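Local structure of ABC transporter periplasmic substrate-binding protein (Desulfovibrio alaskensis, 5MY5) at residues G142-S145 / G146-M150. The protein probably captures tungstate in the periplasm, with high selectivity, and delivers it to an ABC transporter for uptake into the cell. The protein carries 2 engineered substitutions. Sequence-based numbering, arbitrary orientation.
Sequences GDNS and GTHKM
His148 sets CG trans to its own backbone N (chi1 -173°), which turns the imidazole back toward the preceding loop, while Ser145 holds OG between its backbone N and carbonyl carbon (chi1 59°), facing the first turn of the helix. From there Ser145 OG accepts from His148 N at 3.0 Å, the N-cap bond that satisfies an amide the helix itself cannot serve. Serine suits the place because its short hydroxyl both accepts here and donates to Asp143 OD1, 2.6 Å from Ser145 OG, on the syn side of the carboxylate. Asp143 OD1 also receives Ser145 N, from above the carboxylate plane, closing an Asx turn; aspartate's short side chain can reach this amide two residues on.

The ring of His148 is held on the loop side. Its ND1 accepts from Asn144 N at 2.9 Å, close to the ring plane, which implies that ND1 is the unprotonated nitrogen; histidine thus offers a flat ring with an in-plane acceptor. Gly142 lies over one face, its CA 3.6 Å from the ring centroid in a CH-pi contact, and its positive phi is easy for glycine. Ser145 O accepts from Lys149 N at 2.9 Å, the first i to i+4 bond of the helix. The extended Lys149 chain runs back beside the loop, bringing CE to 3.3 Å from Asn144 O.

Asp143 OD2 forms a salt bridge with Arg141, which Thr147 and His148 also touch. Within the PBP superfamily domain, this capped turn joins strand 138-140 to helix 146-155, which packs Thr147 and Met150 against Phe107 of strand 100-112 and Met191 of strand 189-193.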
loop_
_atom_site.group_PDB
_atom_site.type_symbol
_atom_site.label_atom_id
_atom_site.label_comp_id
_atom_site.label_asym_id
_atom_site.label_seq_id
_atom_site.Cartn_x
_atom_site.Cartn_y
_atom_site.Cartn_z
ATOM N N GLY A 142 0.733 9.953 12.564
ATOM C CA GLY A 142 1.525 11.193 12.822
ATOM C C GLY A 142 3.022 11.089 12.546
ATOM O O GLY A 142 3.774 11.738 13.228
ATOM N N ASP A 143 3.436 10.333 11.530
ATOM C CA ASP A 143 4.879 10.084 11.304
ATOM C C ASP A 143 5.364 10.314 9.892
ATOM O O ASP A 143 6.523 9.940 9.572
ATOM C CB ASP A 143 5.209 8.642 11.745
ATOM C CG ASP A 143 4.624 7.591 10.858
ATOM O OD1 ASP A 143 3.720 7.863 10.027
ATOM O OD2 ASP A 143 5.000 6.440 11.078
ATOM N N ASN A 144 4.555 10.939 9.051
ATOM C CA ASN A 144 4.842 11.178 7.646
ATOM C C ASN A 144 5.124 9.926 6.828
ATOM O O ASN A 144 5.657 10.006 5.722
ATOM C CB ASN A 144 5.977 12.232 7.476
ATOM C CG ASN A 144 5.887 13.377 8.462
ATOM O OD1 ASN A 144 6.741 13.514 9.358
ATOM N ND2 ASN A 144 4.883 14.215 8.318
ATOM N N SER A 145 4.723 8.766 7.334
ATOM C CA SER A 145 4.752 7.592 6.514
ATOM C C SER A 145 3.807 7.637 5.330
ATOM O O SER A 145 2.879 8.454 5.279
ATOM C CB SER A 145 4.393 6.351 7.356
ATOM O OG SER A 145 3.074 6.484 7.943
ATOM N N GLY A 146 3.924 6.679 4.420
ATOM C CA GLY A 146 2.982 6.516 3.369
ATOM C C GLY A 146 1.548 6.334 3.886
ATOM O O GLY A 146 0.601 6.919 3.364
ATOM N N THR A 147 1.426 5.526 4.919
ATOM C CA THR A 147 0.101 5.293 5.539
ATOM C C THR A 147 -0.431 6.654 6.096
ATOM O O THR A 147 -1.646 6.992 5.935
ATOM C CB THR A 147 0.230 4.226 6.656
ATOM O OG1 THR A 147 0.623 2.983 6.039
ATOM C CG2 THR A 147 -1.085 4.038 7.367
ATOM N N HIS A 148 0.423 7.398 6.804
ATOM C CA HIS A 148 0.015 8.677 7.367
ATOM C C HIS A 148 -0.457 9.662 6.305
ATOM O O HIS A 148 -1.539 10.246 6.387
ATOM C CB HIS A 148 1.186 9.327 8.104
ATOM C CG HIS A 148 0.789 10.550 8.836
ATOM N ND1 HIS A 148 1.724 11.531 9.131
ATOM C CD2 HIS A 148 -0.413 11.019 9.275
ATOM C CE1 HIS A 148 1.126 12.501 9.790
ATOM N NE2 HIS A 148 -0.180 12.230 9.882
ATOM N N LYS A 149 0.274 9.711 5.195
ATOM C CA LYS A 149 -0.111 10.513 4.077
ATOM C C LYS A 149 -1.498 10.126 3.474
ATOM O O LYS A 149 -2.314 11.003 3.148
ATOM C CB LYS A 149 1.004 10.454 3.040
ATOM C CG LYS A 149 2.188 11.340 3.422
ATOM C CD LYS A 149 3.412 11.004 2.573
ATOM C CE LYS A 149 4.627 11.752 3.081
ATOM N NZ LYS A 149 5.816 11.261 2.332
ATOM N N MET A 150 -1.757 8.814 3.329
ATOM C CA MET A 150 -3.014 8.339 2.908
ATOM C C MET A 150 -4.142 8.748 3.854
ATOM O O MET A 150 -5.161 9.313 3.413
ATOM C CB MET A 150 -2.931 6.827 2.796
ATOM C CG MET A 150 -4.159 6.046 2.433
ATOM S SD MET A 150 -4.950 6.646 0.935
ATOM C CE MET A 150 -6.452 5.836 1.282
#